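Side-chain contacts in glyoxalase family protein (Bacillus cereus, PDB 1ZSW), which is of unknown function but binds a zinc ion and belongs to the glyoxalase/bleomycin resistance protein/dioxygenase superfamily: residues D192-T197 / I291-A296; T199-Y204 / R267-S272; E213-S218 / F224-V229. All blocks are in the same frame, centred on the assembly; numbering follows the deposited sequence.

The three contacts all lie in the later half of the chain and fit one within another without crossing. Helix 191-201 comes first, and its early turns meet strand 292-300 in contact 1, which closes the longest loop, from 192-197 round to 291-296. The far end of the same helix enters contact 2, whose partner is the loop 267-272 that follows helix 254-266. Innermost is contact 3, the short hairpin of 213-218 and 224-229. Helix 191-201 is the common element: it takes part in contacts 1 and 2, while F216 and V229 of contact 3 pack against it through A195 and M194. Together they join hairpin, helices and zinc-bearing strand.

Contact 1 of 3, residues D192-T197 / I291-A296; sequences DKMAST and ILFEIA. With ZN (zinc ion), chain B.
M194 reaches out from helix 191-201 and ends against I291, just before strand 292-300, and F293, within it. Its CG stands anti to the backbone N (chi1 177°), which carries the chain off the helix, and bends at the next two torsions then swing the methyl toward I291. The methyl leans mainly on I291 and also brushes the F293 ring, while the sulfur meets F293 alone. The methyl CE lies 3.7 Å from I291 CG1, a purely apolar touch in which the two side chains cross at about a right angle. The sulfur instead meets the rim of the F293 ring, with SD 4.0 Å from CZ. Seen from the ring centroid, M194 SD is 5.2 Å away and 85° off the F293 normal, so this is a Met-aromatic contact of the edge type. I291 also works within its own segment, its CG2 lying 4.0 Å above one face of the F293 ring, displaced toward the rim. The ring is thus met on a face by one neighbour and at an edge by the other, while L186 of strand 180-188 touches both F293 and M194.

The next residue after F293 serves the metal: E294 OE1 binds the zinc ion at 2.0 Å, with H33 and H246 as the other protein ligands, and E294 OE2 is hydrogen-bonded to S282 OG. The side chain of F293 comes within about 6 Å of that of H246. The chemistry across the contact is therefore wholly nonpolar and buried: dispersion, plus a probably favourable meeting of the electron-rich sulfur with the slightly positive ring hydrogens, joins the helix to a strand whose adjacent residue is a zinc ligand.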
loop_
_atom_site.group_PDB
_atom_site.type_symbol
_atom_site.label_atom_id
_atom_site.label_comp_id
_atom_site.label_asym_id
_atom_site.label_seq_id
_atom_site.Cartn_x
_atom_site.Cartn_y
_atom_site.Cartn_z
ATOM N N ASP A 192 -14.481 -16.761 -1.688
ATOM C CA ASP A 192 -14.108 -17.884 -0.812
ATOM C C ASP A 192 -12.633 -18.235 -0.870
ATOM O O ASP A 192 -12.000 -18.521 0.151
ATOM C CB ASP A 192 -14.979 -19.132 -1.108
ATOM C CG ASP A 192 -14.897 -19.602 -2.564
ATOM O OD1 ASP A 192 -14.638 -18.789 -3.483
ATOM O OD2 ASP A 192 -15.134 -20.813 -2.807
ATOM N N LYS A 193 -12.084 -18.185 -2.073
ATOM C CA LYS A 193 -10.675 -18.534 -2.266
ATOM C C LYS A 193 -9.799 -17.466 -1.631
ATOM O O LYS A 193 -8.789 -17.795 -0.998
ATOM C CB LYS A 193 -10.381 -18.723 -3.764
ATOM C CG LYS A 193 -11.164 -19.898 -4.398
ATOM C CD LYS A 193 -10.494 -20.348 -5.688
ATOM C CE LYS A 193 -10.580 -21.872 -5.880
ATOM N NZ LYS A 193 -9.637 -22.624 -4.979
ATOM N N MET A 194 -10.172 -16.200 -1.779
ATOM C CA MET A 194 -9.383 -15.119 -1.175
ATOM C C MET A 194 -9.443 -15.192 0.349
ATOM O O MET A 194 -8.420 -15.067 1.038
ATOM C CB MET A 194 -9.838 -13.733 -1.686
ATOM C CG MET A 194 -9.097 -12.548 -1.021
ATOM S SD MET A 194 -7.304 -12.562 -1.306
ATOM C CE MET A 194 -7.315 -12.066 -2.976
ATOM N N ALA A 195 -10.649 -15.428 0.876
ATOM C CA ALA A 195 -10.831 -15.587 2.313
ATOM C C ALA A 195 -9.965 -16.696 2.872
ATOM O O ALA A 195 -9.350 -16.504 3.916
ATOM C CB ALA A 195 -12.318 -15.854 2.639
ATOM N N SER A 196 -9.925 -17.854 2.194
ATOM C CA SER A 196 -9.109 -18.981 2.628
ATOM C C SER A 196 -7.631 -18.618 2.664
ATOM O O SER A 196 -6.919 -18.936 3.601
ATOM C CB SER A 196 -9.335 -20.168 1.680
ATOM O OG SER A 196 -8.501 -21.269 2.049
ATOM N N THR A 197 -7.150 -17.902 1.649
ATOM C CA THR A 197 -5.763 -17.450 1.672
ATOM C C THR A 197 -5.418 -16.611 2.913
ATOM O O THR A 197 -4.402 -16.855 3.619
ATOM C CB THR A 197 -5.421 -16.674 0.345
ATOM O OG1 THR A 197 -5.488 -17.603 -0.747
ATOM C CG2 THR A 197 -4.007 -16.051 0.410
ATOM N N ILE A 291 -4.621 -11.687 -7.865
ATOM C CA ILE A 291 -4.163 -10.529 -7.108
ATOM C C ILE A 291 -2.665 -10.714 -6.742
ATOM O O ILE A 291 -2.301 -11.739 -6.200
ATOM C CB ILE A 291 -4.960 -10.355 -5.797
ATOM C CG1 ILE A 291 -6.484 -10.219 -6.027
ATOM C CG2 ILE A 291 -4.420 -9.177 -4.989
ATOM C CD1 ILE A 291 -6.882 -9.012 -6.791
ATOM N N LEU A 292 -1.841 -9.704 -6.977
ATOM C CA LEU A 292 -0.399 -9.800 -6.663
ATOM C C LEU A 292 -0.150 -9.252 -5.299
ATOM O O LEU A 292 -0.391 -8.071 -5.016
ATOM C CB LEU A 292 0.429 -9.002 -7.699
ATOM C CG LEU A 292 1.952 -9.072 -7.610
ATOM C CD1 LEU A 292 2.439 -10.492 -7.786
ATOM C CD2 LEU A 292 2.546 -8.200 -8.717
ATOM N N PHE A 293 0.373 -10.117 -4.438
ATOM C CA PHE A 293 0.761 -9.726 -3.109
ATOM C C PHE A 293 2.284 -9.709 -2.999
ATOM O O PHE A 293 2.981 -10.478 -3.708
ATOM C CB PHE A 293 0.270 -10.763 -2.104
ATOM C CG PHE A 293 -1.160 -10.641 -1.748
ATOM C CD1 PHE A 293 -2.056 -11.531 -2.253
ATOM C CD2 PHE A 293 -1.598 -9.686 -0.831
ATOM C CE1 PHE A 293 -3.409 -11.493 -1.886
ATOM C CE2 PHE A 293 -2.965 -9.629 -0.473
ATOM C CZ PHE A 293 -3.861 -10.544 -1.035
ATOM N N GLU A 294 2.795 -8.870 -2.123
ATOM C CA GLU A 294 4.221 -8.887 -1.813
ATOM C C GLU A 294 4.337 -9.021 -0.305
ATOM O O GLU A 294 3.523 -8.463 0.459
ATOM C CB GLU A 294 4.839 -7.596 -2.315
ATOM C CG GLU A 294 6.347 -7.419 -1.991
ATOM C CD GLU A 294 6.875 -6.067 -2.421
ATOM O OE1 GLU A 294 6.076 -5.183 -2.798
ATOM O OE2 GLU A 294 8.119 -5.908 -2.395
ATOM N N ILE A 295 5.352 -9.754 0.142
ATOM C CA ILE A 295 5.621 -9.866 1.573
ATOM C C ILE A 295 6.972 -9.184 1.789
ATOM O O ILE A 295 7.948 -9.607 1.193
ATOM C CB ILE A 295 5.702 -11.361 2.001
ATOM C CG1 ILE A 295 4.442 -12.096 1.524
ATOM C CG2 ILE A 295 5.840 -11.477 3.538
ATOM C CD1 ILE A 295 4.382 -13.597 1.876
ATOM N N ALA A 296 7.011 -8.132 2.610
ATOM C CA ALA A 296 8.198 -7.281 2.706
ATOM C C ALA A 296 8.640 -7.129 4.149
ATOM O O ALA A 296 7.823 -6.898 5.065
ATOM C CB ALA A 296 7.951 -5.893 2.097
HETATM ZN ZN ZN B . 6.378 -3.408 -3.727
#

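Contact 2 of 3, residues T199-Y204 / R267-S272; sequences TEIFGY and RGFHSS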
loop_
_atom_site.group_PDB
_atom_site.type_symbol
_atom_site.label_atom_id
_atom_site.label_comp_id
_atom_site.label_asym_id
_atom_site.label_seq_id
_atom_site.Cartn_x
_atom_site.Cartn_y
_atom_site.Cartn_z
ATOM N N THR A 199 -7.165 -16.204 5.781
ATOM C CA THR A 199 -7.345 -16.771 7.124
ATOM C C THR A 199 -6.534 -18.017 7.354
ATOM O O THR A 199 -5.970 -18.174 8.439
ATOM C CB THR A 199 -8.833 -17.087 7.430
ATOM O OG1 THR A 199 -9.320 -18.034 6.455
ATOM C CG2 THR A 199 -9.653 -15.830 7.383
ATOM N N GLU A 200 -6.499 -18.913 6.372
ATOM C CA GLU A 200 -5.815 -20.205 6.553
ATOM C C GLU A 200 -4.317 -20.147 6.420
ATOM O O GLU A 200 -3.595 -20.871 7.133
ATOM C CB GLU A 200 -6.378 -21.264 5.620
ATOM C CG GLU A 200 -7.878 -21.427 5.759
ATOM C CD GLU A 200 -8.450 -22.403 4.759
ATOM O OE1 GLU A 200 -7.650 -23.118 4.111
ATOM O OE2 GLU A 200 -9.691 -22.436 4.603
ATOM N N ILE A 201 -3.812 -19.296 5.522
ATOM C CA ILE A 201 -2.365 -19.173 5.436
ATOM C C ILE A 201 -1.870 -18.101 6.387
ATOM O O ILE A 201 -1.043 -18.350 7.250
ATOM C CB ILE A 201 -1.868 -18.808 4.008
ATOM C CG1 ILE A 201 -2.426 -19.769 2.962
ATOM C CG2 ILE A 201 -0.321 -18.717 4.030
ATOM C CD1 ILE A 201 -1.975 -19.433 1.507
ATOM N N PHE A 202 -2.417 -16.904 6.240
ATOM C CA PHE A 202 -1.860 -15.755 6.925
ATOM C C PHE A 202 -2.388 -15.458 8.315
ATOM O O PHE A 202 -1.861 -14.593 9.006
ATOM C CB PHE A 202 -1.915 -14.534 6.008
ATOM C CG PHE A 202 -0.955 -14.648 4.821
ATOM C CD1 PHE A 202 -1.432 -14.973 3.572
ATOM C CD2 PHE A 202 0.420 -14.529 5.024
ATOM C CE1 PHE A 202 -0.538 -15.123 2.471
ATOM C CE2 PHE A 202 1.317 -14.669 3.959
ATOM C CZ PHE A 202 0.841 -14.972 2.694
ATOM N N GLY A 203 -3.416 -16.197 8.710
ATOM C CA GLY A 203 -4.003 -16.029 10.057
ATOM C C GLY A 203 -4.733 -14.720 10.286
ATOM O O GLY A 203 -4.786 -14.247 11.422
ATOM N N TYR A 204 -5.267 -14.102 9.224
ATOM C CA TYR A 204 -6.079 -12.905 9.366
ATOM C C TYR A 204 -7.362 -13.286 10.076
ATOM O O TYR A 204 -7.853 -14.434 9.967
ATOM C CB TYR A 204 -6.428 -12.274 8.009
ATOM C CG TYR A 204 -5.324 -11.455 7.388
ATOM C CD1 TYR A 204 -4.060 -11.973 7.237
ATOM C CD2 TYR A 204 -5.568 -10.180 6.954
ATOM C CE1 TYR A 204 -3.049 -11.214 6.625
ATOM C CE2 TYR A 204 -4.564 -9.396 6.329
ATOM C CZ TYR A 204 -3.328 -9.925 6.184
ATOM O OH TYR A 204 -2.348 -9.153 5.605
ATOM N N ARG A 267 1.175 -24.080 -0.347
ATOM C CA ARG A 267 -0.198 -23.932 -0.831
ATOM C C ARG A 267 -0.261 -23.844 -2.376
ATOM O O ARG A 267 -1.329 -23.659 -2.972
ATOM C CB ARG A 267 -0.880 -22.722 -0.164
ATOM C CG ARG A 267 -0.648 -22.554 1.369
ATOM C CD ARG A 267 -1.163 -23.692 2.210
ATOM N NE ARG A 267 -1.432 -23.322 3.603
ATOM C CZ ARG A 267 -0.501 -23.048 4.520
ATOM N NH1 ARG A 267 0.792 -23.044 4.205
ATOM N NH2 ARG A 267 -0.870 -22.768 5.765
ATOM N N GLY A 268 0.886 -24.025 -3.020
ATOM C CA GLY A 268 0.932 -24.259 -4.478
ATOM C C GLY A 268 1.033 -22.965 -5.246
ATOM O O GLY A 268 1.011 -22.942 -6.497
ATOM N N PHE A 269 1.153 -21.871 -4.514
ATOM C CA PHE A 269 1.449 -20.619 -5.175
ATOM C C PHE A 269 2.925 -20.599 -5.588
ATOM O O PHE A 269 3.797 -21.247 -4.964
ATOM C CB PHE A 269 1.117 -19.419 -4.280
ATOM C CG PHE A 269 -0.349 -19.318 -3.933
ATOM C CD1 PHE A 269 -0.754 -19.074 -2.631
ATOM C CD2 PHE A 269 -1.322 -19.468 -4.919
ATOM C CE1 PHE A 269 -2.117 -18.980 -2.311
ATOM C CE2 PHE A 269 -2.677 -19.389 -4.595
ATOM C CZ PHE A 269 -3.059 -19.125 -3.276
ATOM N N HIS A 270 3.215 -19.790 -6.586
ATOM C CA HIS A 270 4.537 -19.716 -7.158
ATOM C C HIS A 270 5.191 -18.416 -6.705
ATOM O O HIS A 270 4.743 -17.333 -7.082
ATOM C CB HIS A 270 4.421 -19.805 -8.675
ATOM C CG HIS A 270 4.207 -21.202 -9.172
ATOM N ND1 HIS A 270 3.166 -21.997 -8.745
ATOM C CD2 HIS A 270 4.916 -21.954 -10.047
ATOM C CE1 HIS A 270 3.236 -23.173 -9.340
ATOM N NE2 HIS A 270 4.289 -23.171 -10.139
ATOM N N SER A 271 6.236 -18.540 -5.885
ATOM C CA SER A 271 6.889 -17.394 -5.277
ATOM C C SER A 271 7.916 -16.858 -6.269
ATOM O O SER A 271 8.523 -17.641 -6.991
ATOM C CB SER A 271 7.620 -17.841 -4.036
ATOM O OG SER A 271 8.555 -16.870 -3.625
ATOM N N SER A 272 8.109 -15.536 -6.306
ATOM C CA SER A 272 9.228 -14.917 -7.029
ATOM C C SER A 272 10.601 -15.276 -6.465
ATOM O O SER A 272 11.646 -15.023 -7.117
ATOM C CB SER A 272 9.077 -13.399 -6.969
ATOM O OG SER A 272 9.237 -12.963 -5.628
HETATM O O HOH W 1 -4.236 -22.994 3.681
HETATM O O HOH W 2 0.278 -20.857 7.931
#
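I201, near the C-terminal end of helix 191-201, and R267, just beyond helix 254-266, lie alongside each other, their side chains running in opposing senses. I201 CD1 lies 3.4 Å from R267 CG, and I201 CG1 sits over one face of the guanidinium. CD1 also meets F269, approaching the ring at its edge, 3.8 Å from CE1. The longer branch of I201 reaches R267 because CG1 stands anti to the carbonyl carbon (chi1 -53°), while the shorter branch, CG2, lies over the centre of the F202 ring.

Polar links run through water. One molecule lies in the guanidinium plane and accepts from R267 NE at 2.8 Å; its bond to E200 OE1 is weak, and the two charged groups themselves stay apart, E200 OE1 and R267 NE being 6.2 Å from each other. A second water accepts from R267 NH2 and donates to I201 O at 2.9 Å. With the backbone oxygens of E200 and I201 nearby, the positive group would probably be favoured there. Two conformers of R267 were modelled, so these details belong to the one described.

Farther out, R267 NH1 makes a weak hydrogen bond to Q263 O of the preceding helix, W260 and Q263 touch I201, and V264 of that helix packs on F269. The chain's change of course at G268, with positive phi (90°) and two bonds back into the last turn, is a Schellman motif. Two helix C-terminal ends thus meet here, one closed by that classic motif, within the glyoxalase/bleomycin resistance protein/dioxygenase superfamily region and away from the zinc site.

Contact 3 of 3, residues E213-S218 / F224-V229; sequences EAIFQS and FGEIVV
The beta hairpin of strands 213-217 and 227-231 supplies this contact, the segments 213-217 and 227-229 running antiparallel at 162°. A214 with V229 and F216 with I227 are the hydrogen-bonded pairs, and I215 with V228 is the non-hydrogen-bonded pair between them. The most nearly linear of the four bonds, V229 N to A214 O, has an N-H...O angle of 173° at 2.8 Å. On the face of A214, F216, I227 and V229, the ring of F216 packs on V229, CE2 lying 3.8 Å from CG2. The other face brings I215 CG2 to 3.8 Å from E226 CD, while E213 CD lies against V228 CG1 at 3.7 Å. E226 OE1 is held from outside, by a salt bridge to R138 and a hydrogen bond to S183. Toward the turn, S218 OG lies 3.5 Å from G225 CA, where glycine has no side chain to interfere; a water donates to this hydroxyl and itself accepts, weakly, from G225 N; the hydroxyl also bonds to I28 O.

Helix 191-201 covers the F216 face through M194, A195, L198 and T199, whereas A136 touches I215 and E226 on the other. Strand 205-209 pairs antiparallel with 213-217, and strand 180-188 runs parallel beside 227-231.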
loop_
_atom_site.group_PDB
_atom_site.type_symbol
_atom_site.label_atom_id
_atom_site.label_comp_id
_atom_site.label_asym_id
_atom_site.label_seq_id
_atom_site.Cartn_x
_atom_site.Cartn_y
_atom_site.Cartn_z
ATOM N N GLU A 213 -19.414 -9.476 0.236
ATOM C CA GLU A 213 -18.248 -8.772 0.853
ATOM C C GLU A 213 -17.792 -9.406 2.134
ATOM O O GLU A 213 -18.591 -9.913 2.923
ATOM C CB GLU A 213 -18.617 -7.318 1.137
ATOM C CG GLU A 213 -17.426 -6.508 1.719
ATOM C CD GLU A 213 -17.752 -5.062 1.894
ATOM O OE1 GLU A 213 -17.773 -4.339 0.875
ATOM O OE2 GLU A 213 -17.990 -4.649 3.052
ATOM N N ALA A 214 -16.488 -9.381 2.395
ATOM C CA ALA A 214 -16.001 -9.910 3.647
ATOM C C ALA A 214 -14.907 -8.938 4.086
ATOM O O ALA A 214 -14.328 -8.224 3.241
ATOM C CB ALA A 214 -15.478 -11.322 3.489
ATOM N N ILE A 215 -14.665 -8.866 5.384
ATOM C CA ILE A 215 -13.673 -7.910 5.924
ATOM C C ILE A 215 -12.746 -8.668 6.827
ATOM O O ILE A 215 -13.193 -9.467 7.636
ATOM C CB ILE A 215 -14.346 -6.706 6.639
ATOM C CG1 ILE A 215 -15.177 -5.892 5.630
ATOM C CG2 ILE A 215 -13.286 -5.844 7.340
ATOM C CD1 ILE A 215 -15.775 -4.574 6.241
ATOM N N PHE A 216 -11.414 -8.469 6.676
ATOM C CA PHE A 216 -10.426 -9.217 7.415
ATOM C C PHE A 216 -9.447 -8.231 7.994
ATOM O O PHE A 216 -9.211 -7.157 7.391
ATOM C CB PHE A 216 -9.634 -10.167 6.472
ATOM C CG PHE A 216 -10.512 -11.151 5.772
ATOM C CD1 PHE A 216 -10.784 -12.395 6.350
ATOM C CD2 PHE A 216 -11.104 -10.819 4.552
ATOM C CE1 PHE A 216 -11.673 -13.296 5.703
ATOM C CE2 PHE A 216 -11.967 -11.738 3.892
ATOM C CZ PHE A 216 -12.232 -12.959 4.473
ATOM N N GLN A 217 -8.913 -8.588 9.144
ATOM C CA GLN A 217 -7.907 -7.790 9.819
ATOM C C GLN A 217 -6.669 -8.623 10.113
ATOM O O GLN A 217 -6.738 -9.763 10.592
ATOM C CB GLN A 217 -8.476 -7.175 11.113
ATOM C CG GLN A 217 -9.403 -6.044 10.823
ATOM C CD GLN A 217 -10.275 -5.643 11.987
ATOM O OE1 GLN A 217 -10.942 -4.610 11.923
ATOM N NE2 GLN A 217 -10.301 -6.460 13.023
ATOM N N SER A 218 -5.483 -8.084 9.824
ATOM C CA SER A 218 -4.275 -8.864 10.104
ATOM C C SER A 218 -4.094 -9.055 11.593
ATOM O O SER A 218 -3.701 -10.145 12.048
ATOM C CB SER A 218 -3.016 -8.218 9.464
ATOM O OG SER A 218 -2.636 -6.998 10.049
ATOM N N PHE A 224 -4.841 -1.218 10.519
ATOM C CA PHE A 224 -3.575 -1.045 9.794
ATOM C C PHE A 224 -3.275 -2.172 8.809
ATOM O O PHE A 224 -2.373 -2.042 7.979
ATOM C CB PHE A 224 -2.404 -0.949 10.775
ATOM C CG PHE A 224 -2.703 -0.110 11.960
ATOM C CD1 PHE A 224 -3.123 1.199 11.810
ATOM C CD2 PHE A 224 -2.595 -0.665 13.228
ATOM C CE1 PHE A 224 -3.440 1.978 12.909
ATOM C CE2 PHE A 224 -2.900 0.102 14.345
ATOM C CZ PHE A 224 -3.319 1.420 14.179
ATOM N N GLY A 225 -4.012 -3.271 8.901
ATOM C CA GLY A 225 -3.794 -4.396 8.010
ATOM C C GLY A 225 -5.112 -4.881 7.448
ATOM O O GLY A 225 -5.191 -6.000 6.928
ATOM N N GLU A 226 -6.132 -4.023 7.515
ATOM C CA GLU A 226 -7.481 -4.439 7.144
ATOM C C GLU A 226 -7.638 -4.590 5.641
ATOM O O GLU A 226 -7.172 -3.737 4.888
ATOM C CB GLU A 226 -8.495 -3.472 7.709
ATOM C CG GLU A 226 -9.941 -3.954 7.535
ATOM C CD GLU A 226 -10.926 -2.995 8.211
ATOM O OE1 GLU A 226 -11.420 -2.075 7.539
ATOM O OE2 GLU A 226 -11.148 -3.180 9.422
ATOM N N ILE A 227 -8.289 -5.675 5.241
ATOM C CA ILE A 227 -8.585 -5.944 3.819
ATOM C C ILE A 227 -10.088 -6.144 3.679
ATOM O O ILE A 227 -10.661 -6.934 4.421
ATOM C CB ILE A 227 -7.833 -7.177 3.328
ATOM C CG1 ILE A 227 -6.314 -6.857 3.341
ATOM C CG2 ILE A 227 -8.230 -7.486 1.915
ATOM C CD1 ILE A 227 -5.501 -8.094 2.914
ATOM N N VAL A 228 -10.670 -5.423 2.737
ATOM C CA VAL A 228 -12.085 -5.551 2.359
ATOM C C VAL A 228 -12.108 -6.343 1.059
ATOM O O VAL A 228 -11.542 -5.904 0.052
ATOM C CB VAL A 228 -12.695 -4.163 2.127
ATOM C CG1 VAL A 228 -14.153 -4.314 1.626
ATOM C CG2 VAL A 228 -12.667 -3.365 3.426
ATOM N N VAL A 229 -12.788 -7.480 1.055
ATOM C CA VAL A 229 -12.845 -8.340 -0.127
ATOM C C VAL A 229 -14.263 -8.260 -0.689
ATOM O O VAL A 229 -15.222 -8.563 0.024
ATOM C CB VAL A 229 -12.459 -9.803 0.176
ATOM C CG1 VAL A 229 -12.552 -10.664 -1.099
ATOM C CG2 VAL A 229 -11.038 -9.880 0.747
HETATM O O HOH W 3 -5.276 -5.263 10.819
#